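Local coordinates for protein TlmII (Streptoalloteichus hindustanus, PDB 4HVM) that takes part in tallysomycin biosynthesis as a condensation-domain-like protein of the nonribosomal peptide synthetase family that may act on phosphopantetheine-bound substrates, at residues 350-355 with 410-415; 200-205 with 274-279; 50-55 with 156-161. All blocks are in the same frame, centred on the assembly; numbering follows the deposited sequence.

Interaction 1. Residues 350-355 with 410-415; sequences PPRVAA and DTWDGT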
loop_
_atom_site.group_PDB
_atom_site.type_symbol
_atom_site.label_atom_id
_atom_site.label_comp_id
_atom_site.label_asym_id
_atom_site.label_seq_id
_atom_site.Cartn_x
_atom_site.Cartn_y
_atom_site.Cartn_z
ATOM N N PRO A 350 4.452 -20.838 -8.124
ATOM C CA PRO A 350 5.105 -19.558 -8.415
ATOM C C PRO A 350 5.216 -19.322 -9.917
ATOM O O PRO A 350 5.427 -20.276 -10.669
ATOM C CB PRO A 350 6.497 -19.731 -7.802
ATOM C CG PRO A 350 6.316 -20.753 -6.737
ATOM C CD PRO A 350 5.280 -21.699 -7.263
ATOM N N PRO A 351 5.071 -18.061 -10.354
ATOM C CA PRO A 351 4.817 -16.898 -9.497
ATOM C C PRO A 351 3.329 -16.605 -9.284
ATOM O O PRO A 351 2.995 -15.567 -8.714
ATOM C CB PRO A 351 5.454 -15.758 -10.287
ATOM C CG PRO A 351 5.236 -16.155 -11.712
ATOM C CD PRO A 351 5.320 -17.664 -11.752
ATOM N N ARG A 352 2.456 -17.499 -9.739
ATOM C CA ARG A 352 1.013 -17.319 -9.573
ATOM C C ARG A 352 0.560 -17.680 -8.156
ATOM O O ARG A 352 -0.272 -18.570 -7.972
ATOM C CB ARG A 352 0.254 -18.188 -10.577
ATOM C CG ARG A 352 0.643 -17.972 -12.025
ATOM C CD ARG A 352 0.003 -16.718 -12.597
ATOM N NE ARG A 352 0.244 -16.609 -14.034
ATOM C CZ ARG A 352 1.307 -16.017 -14.570
ATOM N NH1 ARG A 352 2.234 -15.474 -13.790
ATOM N NH2 ARG A 352 1.445 -15.970 -15.888
ATOM N N VAL A 353 1.097 -16.982 -7.159
ATOM C CA VAL A 353 0.837 -17.311 -5.757
ATOM C C VAL A 353 -0.499 -16.777 -5.242
ATOM O O VAL A 353 -0.969 -17.187 -4.180
ATOM C CB VAL A 353 1.967 -16.810 -4.837
ATOM C CG1 VAL A 353 3.274 -17.512 -5.165
ATOM C CG2 VAL A 353 2.121 -15.299 -4.957
ATOM N N ALA A 354 -1.105 -15.862 -5.991
ATOM C CA ALA A 354 -2.356 -15.240 -5.567
ATOM C C ALA A 354 -3.547 -15.700 -6.402
ATOM O O ALA A 354 -4.608 -15.081 -6.372
ATOM C CB ALA A 354 -2.234 -13.722 -5.612
ATOM N N ALA A 355 -3.371 -16.793 -7.138
ATOM C CA ALA A 355 -4.409 -17.302 -8.032
ATOM C C ALA A 355 -5.692 -17.673 -7.294
ATOM O O ALA A 355 -6.784 -17.598 -7.858
ATOM C CB ALA A 355 -3.890 -18.493 -8.816
ATOM N N ASP A 410 8.249 -13.032 -16.409
ATOM C CA ASP A 410 6.888 -12.958 -15.892
ATOM C C ASP A 410 6.861 -13.139 -14.374
ATOM O O ASP A 410 7.176 -14.212 -13.861
ATOM C CB ASP A 410 6.016 -14.018 -16.571
ATOM C CG ASP A 410 4.550 -13.908 -16.193
ATOM O OD1 ASP A 410 4.122 -12.826 -15.735
ATOM O OD2 ASP A 410 3.827 -14.911 -16.369
ATOM N N THR A 411 6.485 -12.081 -13.661
ATOM C CA THR A 411 6.412 -12.128 -12.204
ATOM C C THR A 411 5.028 -11.736 -11.689
ATOM O O THR A 411 4.879 -11.333 -10.536
ATOM C CB THR A 411 7.472 -11.218 -11.545
ATOM O OG1 THR A 411 7.190 -9.845 -11.852
ATOM C CG2 THR A 411 8.873 -11.580 -12.032
ATOM N N TRP A 412 4.021 -11.853 -12.549
ATOM C CA TRP A 412 2.645 -11.529 -12.183
ATOM C C TRP A 412 2.101 -12.556 -11.190
ATOM O O TRP A 412 2.200 -13.758 -11.428
ATOM C CB TRP A 412 1.781 -11.468 -13.447
ATOM C CG TRP A 412 0.314 -11.324 -13.202
ATOM C CD1 TRP A 412 -0.302 -10.379 -12.439
ATOM C CD2 TRP A 412 -0.729 -12.139 -13.751
ATOM N NE1 TRP A 412 -1.664 -10.563 -12.466
ATOM C CE2 TRP A 412 -1.952 -11.638 -13.266
ATOM C CE3 TRP A 412 -0.746 -13.250 -14.601
ATOM C CZ2 TRP A 412 -3.179 -12.208 -13.600
ATOM C CZ3 TRP A 412 -1.964 -13.816 -14.932
ATOM C CH2 TRP A 412 -3.165 -13.294 -14.433
ATOM N N ASP A 413 1.531 -12.086 -10.081
ATOM C CA ASP A 413 1.112 -12.987 -9.004
ATOM C C ASP A 413 -0.227 -13.680 -9.249
ATOM O O ASP A 413 -0.595 -14.600 -8.520
ATOM C CB ASP A 413 1.118 -12.284 -7.634
ATOM C CG ASP A 413 0.126 -11.128 -7.548
ATOM O OD1 ASP A 413 -0.651 -10.913 -8.502
ATOM O OD2 ASP A 413 0.122 -10.435 -6.506
ATOM N N GLY A 414 -0.954 -13.231 -10.266
ATOM C CA GLY A 414 -2.211 -13.859 -10.623
ATOM C C GLY A 414 -3.436 -13.036 -10.277
ATOM O O GLY A 414 -4.561 -13.438 -10.578
ATOM N N THR A 415 -3.226 -11.887 -9.640
ATOM C CA THR A 415 -4.332 -11.003 -9.292
ATOM C C THR A 415 -4.987 -10.457 -10.555
ATOM O O THR A 415 -4.320 -9.875 -11.410
ATOM C CB THR A 415 -3.872 -9.835 -8.402
ATOM O OG1 THR A 415 -3.224 -10.353 -7.233
ATOM C CG2 THR A 415 -5.062 -8.980 -7.981
#

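Interaction 2. Residues 200-205 with 274-279; sequences PALPVR and SLYLST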
loop_
_atom_site.group_PDB
_atom_site.type_symbol
_atom_site.label_atom_id
_atom_site.label_comp_id
_atom_site.label_asym_id
_atom_site.label_seq_id
_atom_site.Cartn_x
_atom_site.Cartn_y
_atom_site.Cartn_z
ATOM N N PRO A 200 -6.001 -25.940 1.364
ATOM C CA PRO A 200 -6.412 -26.863 0.299
ATOM C C PRO A 200 -7.876 -26.710 -0.109
ATOM O O PRO A 200 -8.236 -27.081 -1.226
ATOM C CB PRO A 200 -6.194 -28.242 0.930
ATOM C CG PRO A 200 -5.182 -28.021 1.992
ATOM C CD PRO A 200 -5.500 -26.670 2.544
ATOM N N ALA A 201 -8.704 -26.175 0.781
ATOM C CA ALA A 201 -10.137 -26.076 0.523
ATOM C C ALA A 201 -10.514 -24.823 -0.263
ATOM O O ALA A 201 -11.666 -24.655 -0.657
ATOM C CB ALA A 201 -10.910 -26.136 1.828
ATOM N N LEU A 202 -9.543 -23.943 -0.485
ATOM C CA LEU A 202 -9.784 -22.723 -1.248
ATOM C C LEU A 202 -10.246 -23.047 -2.665
ATOM O O LEU A 202 -9.590 -23.810 -3.375
ATOM C CB LEU A 202 -8.524 -21.857 -1.296
ATOM C CG LEU A 202 -8.442 -20.665 -0.343
ATOM C CD1 LEU A 202 -8.617 -21.098 1.098
ATOM C CD2 LEU A 202 -7.125 -19.929 -0.514
ATOM N N PRO A 203 -11.381 -22.463 -3.079
ATOM C CA PRO A 203 -11.957 -22.685 -4.411
ATOM C C PRO A 203 -11.024 -22.245 -5.537
ATOM O O PRO A 203 -10.183 -21.367 -5.341
ATOM C CB PRO A 203 -13.221 -21.820 -4.396
ATOM C CG PRO A 203 -12.982 -20.806 -3.324
ATOM C CD PRO A 203 -12.173 -21.509 -2.285
ATOM N N VAL A 204 -11.184 -22.856 -6.706
ATOM C CA VAL A 204 -10.311 -22.593 -7.844
ATOM C C VAL A 204 -10.792 -21.408 -8.679
ATOM O O VAL A 204 -11.962 -21.332 -9.050
ATOM C CB VAL A 204 -10.197 -23.832 -8.754
ATOM C CG1 VAL A 204 -9.224 -23.571 -9.892
ATOM C CG2 VAL A 204 -9.764 -25.048 -7.948
ATOM N N ARG A 205 -9.875 -20.490 -8.971
ATOM C CA ARG A 205 -10.169 -19.338 -9.816
ATOM C C ARG A 205 -8.981 -18.996 -10.713
ATOM O O ARG A 205 -8.961 -19.343 -11.894
ATOM C CB ARG A 205 -10.547 -18.127 -8.962
ATOM C CG ARG A 205 -12.030 -18.007 -8.670
ATOM C CD ARG A 205 -12.297 -16.832 -7.747
ATOM N NE ARG A 205 -11.832 -15.571 -8.319
ATOM C CZ ARG A 205 -12.593 -14.748 -9.035
ATOM N NH1 ARG A 205 -13.861 -15.051 -9.270
ATOM N NH2 ARG A 205 -12.086 -13.620 -9.516
ATOM N N SER A 274 -18.225 -19.187 -1.974
ATOM C CA SER A 274 -17.446 -18.126 -1.339
ATOM C C SER A 274 -16.390 -17.539 -2.275
ATOM O O SER A 274 -16.036 -18.139 -3.291
ATOM C CB SER A 274 -16.783 -18.630 -0.056
ATOM O OG SER A 274 -15.775 -19.579 -0.345
ATOM N N LEU A 275 -15.888 -16.363 -1.907
ATOM C CA LEU A 275 -14.911 -15.631 -2.703
ATOM C C LEU A 275 -13.785 -15.110 -1.810
ATOM O O LEU A 275 -14.041 -14.523 -0.757
ATOM C CB LEU A 275 -15.594 -14.466 -3.419
ATOM C CG LEU A 275 -14.718 -13.557 -4.279
ATOM C CD1 LEU A 275 -14.277 -14.267 -5.550
ATOM C CD2 LEU A 275 -15.446 -12.265 -4.603
ATOM N N TYR A 276 -12.540 -15.320 -2.228
ATOM C CA TYR A 276 -11.394 -14.925 -1.409
ATOM C C TYR A 276 -10.663 -13.689 -1.921
ATOM O O TYR A 276 -10.292 -13.609 -3.089
ATOM C CB TYR A 276 -10.421 -16.091 -1.241
ATOM C CG TYR A 276 -10.866 -17.056 -0.174
ATOM C CD1 TYR A 276 -11.850 -18.002 -0.434
ATOM C CD2 TYR A 276 -10.314 -17.013 1.098
ATOM C CE1 TYR A 276 -12.266 -18.885 0.544
ATOM C CE2 TYR A 276 -10.721 -17.889 2.082
ATOM C CZ TYR A 276 -11.696 -18.823 1.801
ATOM O OH TYR A 276 -12.096 -19.692 2.790
ATOM N N LEU A 277 -10.455 -12.733 -1.024
ATOM C CA LEU A 277 -9.847 -11.457 -1.370
ATOM C C LEU A 277 -8.538 -11.240 -0.620
ATOM O O LEU A 277 -8.158 -12.036 0.237
ATOM C CB LEU A 277 -10.800 -10.301 -1.059
ATOM C CG LEU A 277 -12.047 -10.060 -1.910
ATOM C CD1 LEU A 277 -13.109 -11.141 -1.729
ATOM C CD2 LEU A 277 -12.632 -8.694 -1.592
ATOM N N SER A 278 -7.860 -10.146 -0.942
ATOM C CA SER A 278 -6.644 -9.763 -0.240
ATOM C C SER A 278 -6.665 -8.271 0.070
ATOM O O SER A 278 -7.004 -7.457 -0.787
ATOM C CB SER A 278 -5.410 -10.104 -1.077
ATOM O OG SER A 278 -4.235 -9.576 -0.486
ATOM N N THR A 279 -6.310 -7.915 1.299
ATOM C CA THR A 279 -6.210 -6.510 1.676
ATOM C C THR A 279 -5.057 -6.304 2.649
ATOM O O THR A 279 -4.578 -7.258 3.259
ATOM C CB THR A 279 -7.519 -5.992 2.306
ATOM O OG1 THR A 279 -7.443 -4.571 2.486
ATOM C CG2 THR A 279 -7.775 -6.661 3.647
#

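Interaction 3. Residues 50-55 with 156-161; sequences DRLAAA and AVWQAY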
loop_
_atom_site.group_PDB
_atom_site.type_symbol
_atom_site.label_atom_id
_atom_site.label_comp_id
_atom_site.label_asym_id
_atom_site.label_seq_id
_atom_site.Cartn_x
_atom_site.Cartn_y
_atom_site.Cartn_z
ATOM N N ASP A 50 15.488 26.808 -0.138
ATOM C CA ASP A 50 16.700 26.433 0.579
ATOM C C ASP A 50 16.380 25.989 1.999
ATOM O O ASP A 50 17.008 25.072 2.528
ATOM C CB ASP A 50 17.690 27.599 0.594
ATOM C CG ASP A 50 18.182 27.962 -0.796
ATOM O OD1 ASP A 50 18.533 27.037 -1.561
ATOM O OD2 ASP A 50 18.208 29.169 -1.124
ATOM N N ARG A 51 15.396 26.643 2.608
ATOM C CA ARG A 51 14.967 26.293 3.954
ATOM C C ARG A 51 14.285 24.932 3.944
ATOM O O ARG A 51 14.476 24.124 4.851
ATOM C CB ARG A 51 14.016 27.352 4.513
ATOM C CG ARG A 51 13.548 27.074 5.932
ATOM C CD ARG A 51 14.713 27.096 6.908
ATOM N NE ARG A 51 14.374 26.484 8.192
ATOM C CZ ARG A 51 14.618 25.214 8.502
ATOM N NH1 ARG A 51 15.205 24.411 7.622
ATOM N NH2 ARG A 51 14.276 24.744 9.694
ATOM N N LEU A 52 13.491 24.684 2.908
ATOM C CA LEU A 52 12.803 23.410 2.760
ATOM C C LEU A 52 13.789 22.295 2.436
ATOM O O LEU A 52 13.648 21.171 2.922
ATOM C CB LEU A 52 11.734 23.505 1.672
ATOM C CG LEU A 52 10.879 22.257 1.430
ATOM C CD1 LEU A 52 10.142 21.833 2.695
ATOM C CD2 LEU A 52 9.903 22.507 0.295
ATOM N N ALA A 53 14.787 22.614 1.615
ATOM C CA ALA A 53 15.829 21.660 1.257
ATOM C C ALA A 53 16.645 21.271 2.483
ATOM O O ALA A 53 17.020 20.110 2.645
ATOM C CB ALA A 53 16.736 22.244 0.184
ATOM N N ALA A 54 16.912 22.248 3.345
ATOM C CA ALA A 54 17.639 21.996 4.579
ATOM C C ALA A 54 16.808 21.130 5.515
ATOM O O ALA A 54 17.343 20.295 6.246
ATOM C CB ALA A 54 17.997 23.307 5.253
ATOM N N ALA A 55 15.495 21.332 5.484
ATOM C CA ALA A 55 14.587 20.565 6.324
ATOM C C ALA A 55 14.585 19.099 5.911
ATOM O O ALA A 55 14.516 18.205 6.755
ATOM C CB ALA A 55 13.182 21.139 6.252
ATOM N N ALA A 156 7.065 15.038 8.295
ATOM C CA ALA A 156 8.202 15.372 9.145
ATOM C C ALA A 156 9.086 16.455 8.527
ATOM O O ALA A 156 9.672 17.270 9.241
ATOM C CB ALA A 156 9.024 14.126 9.443
ATOM N N VAL A 157 9.178 16.460 7.200
ATOM C CA VAL A 157 9.970 17.461 6.495
ATOM C C VAL A 157 9.353 18.847 6.653
ATOM O O VAL A 157 10.055 19.823 6.913
ATOM C CB VAL A 157 10.117 17.123 4.999
ATOM C CG1 VAL A 157 10.877 18.224 4.278
ATOM C CG2 VAL A 157 10.821 15.784 4.826
ATOM N N TRP A 158 8.036 18.926 6.508
ATOM C CA TRP A 158 7.336 20.191 6.696
ATOM C C TRP A 158 7.369 20.643 8.153
ATOM O O TRP A 158 7.357 21.840 8.440
ATOM C CB TRP A 158 5.895 20.092 6.194
ATOM C CG TRP A 158 5.777 20.207 4.701
ATOM C CD1 TRP A 158 5.431 19.220 3.824
ATOM C CD2 TRP A 158 6.019 21.378 3.911
ATOM N NE1 TRP A 158 5.436 19.707 2.536
ATOM C CE2 TRP A 158 5.794 21.031 2.564
ATOM C CE3 TRP A 158 6.400 22.688 4.214
ATOM C CZ2 TRP A 158 5.938 21.947 1.522
ATOM C CZ3 TRP A 158 6.543 23.597 3.179
ATOM C CH2 TRP A 158 6.313 23.222 1.850
ATOM N N GLN A 159 7.406 19.681 9.069
ATOM C CA GLN A 159 7.547 19.994 10.485
ATOM C C GLN A 159 8.898 20.648 10.760
ATOM O O GLN A 159 8.988 21.606 11.529
ATOM C CB GLN A 159 7.394 18.736 11.345
ATOM C CG GLN A 159 5.952 18.310 11.596
ATOM C CD GLN A 159 5.842 17.189 12.619
ATOM O OE1 GLN A 159 6.843 16.585 13.008
ATOM N NE2 GLN A 159 4.620 16.909 13.062
ATOM N N ALA A 160 9.941 20.124 10.124
ATOM C CA ALA A 160 11.287 20.659 10.283
ATOM C C ALA A 160 11.387 22.054 9.686
ATOM O O ALA A 160 12.153 22.889 10.167
ATOM C CB ALA A 160 12.305 19.729 9.638
ATOM N N TYR A 161 10.601 22.302 8.642
ATOM C CA TYR A 161 10.591 23.593 7.962
ATOM C C TYR A 161 10.149 24.714 8.897
ATOM O O TYR A 161 10.616 25.848 8.786
ATOM C CB TYR A 161 9.677 23.530 6.736
ATOM C CG TYR A 161 9.592 24.816 5.943
ATOM C CD1 TYR A 161 10.576 25.154 5.025
ATOM C CD2 TYR A 161 8.517 25.684 6.101
ATOM C CE1 TYR A 161 10.500 26.323 4.290
ATOM C CE2 TYR A 161 8.433 26.859 5.372
ATOM C CZ TYR A 161 9.427 27.172 4.468
ATOM O OH TYR A 161 9.347 28.340 3.741
#

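Interaction 1. Residues 350-355 with 410-415
Arg352 sits at the centre of an inverse gamma turn, one residue past the cis peptide bond that precedes Pro351, and its guanidinium has Trp412 CE3 over the middle of one face. Because the guanidinium and indole planes are 55° apart, the two groups meet obliquely and do not stack; Arg352 CZ lies 3.4 Å from Trp412 CE3. At the edge of the same guanidinium stands Asp410. Its OD2 takes the salt bridge from Arg352 NH2 at 2.7 Å through the syn lone pair, only 5° out of the guanidinium plane. Arg352 NH1 adds weak bonds to the same oxygen and to Trp412 O. A bend at chi2 (-79°) in the Arg352 side chain turns the guanidinium toward the indole.

The type I turn from Arg352 to Ala355 presents Ala354 N to Asp413 O, at 2.9 Å. Asp413 OD1 in turn accepts from Thr415 N (3.0 Å), an Asx turn, and Thr415 OG1 adds a bond to that oxygen from the same face. Arg435 makes a cation-pi contact with Trp412. Asp410 probably offsets much of the arginine's charge, through one oxygen and not a two-oxygen, coplanar pairing, helping to pin one irregular loop to the other.

Interaction 2. Residues 200-205 with 274-279
The backbones of 200-205, an irregular loop, and 274-279, a strand, stay well apart: Leu202 CA is 8.0 Å from Tyr276 CA, and Pro203 CA is 7.8 Å from Ser274 CA. Neither joins the other in a sheet, and side chains bridge the gap. Leu202 stands over the face of the Tyr276 ring in a CH-pi contact, its CG 4.1 Å from the ring centroid and just 1° off the normal, while its CD1 leans toward the hydroxyl end, 3.9 Å from Tyr276 CZ. Pro203 approaches the same ring obliquely, with CD 3.9 Å from Tyr276 CE1. The ring is carried to both partners because its CG is turned anti to the carbonyl carbon (chi1 -81°) on a CB that already points toward the loop.

Strand 274-282 runs between strands 359-361 and 297-305 in a six-stranded mixed sheet, and the loop after helix 185-198 crosses beside its beginning; Trp357 touches both Leu202 and Tyr276. Replacing Tyr276 with an alanine would probably leave the isobutyl group of Leu202 and the ring of Pro203 without the aromatic surface they share, opening a gap between loop and strand. Arg205, the last ordered residue before a break, is salt-bridged through NE to Asp358, and Leu275 CD1 lies over one face of its guanidinium, offset toward the rim and 3.8 Å from Arg205 NH1.

Interaction 3. Residues 50-55 with 156-161
Val157 opens the contact on helix 147-161, its CG1 4.0 Å from Leu52 CD1, and its carbonyl oxygen faces the methyl of Ala55. One residue on, Trp158 starts from a CB directed away from the other helix, yet its indole swings back to present a face to Leu52: CD1 of that leucine sits 4.0 Å from the centroid of the six-membered ring and 9° off its normal, a CH-pi contact, while Leu52 CD2 reaches Trp158 CH2.

Ala160 and Ala55 then form the closest CA pair, 5.2 Å apart, with their two CB atoms at 3.8 Å. Two methyls in apposition are consistent with the short 8.3 Å separation of the helix axes. In Tyr161, with CG anti to the backbone N (chi1 -180°), the ring is thrown over the turn of Arg51 and Leu52; Leu52 CA lies at its edge, near the ring plane, and Arg51 CG meets Tyr161 CE1 obliquely at 3.5 Å. The Tyr161 hydroxyl accepts a hydrogen bond from the backbone N of Asp48, just before helix 49-62.

With 124° between their N-to-C directions, the helices cross rather than run side by side. Leu52 also touches Val134 and Leu126, and Val157 touches Leu136 and Leu124, evidence of two helices layered on a mixed sheet, as in the chloramphenicol acetyltransferase-like alpha/beta lobe of condensation domains.

Interactions 1 and 2 are neighbours, with centres about 14 Å apart, and they meet where Ala355 O lies 4.0 Å from Arg205 CB. They are also joined by short runs of chain: Trp357 and Asp358, soon after 350-355, are partners of interaction 2, while Thr416, next after 410-415, touches Arg205. Interaction 3 lies on the opposite side of the chain's centre, its centre about 41 Å from that of interaction 1 and about 46 Å from that of interaction 2. This fits the two-lobed condensation fold, whose relatives have their active site between the lobes; helix 147-161 follows the degenerate counterpart of their HHxxxDG motif, HQMLLDA, where glutamine replaces the second histidine, leaving ordinary condensation chemistry uncertain.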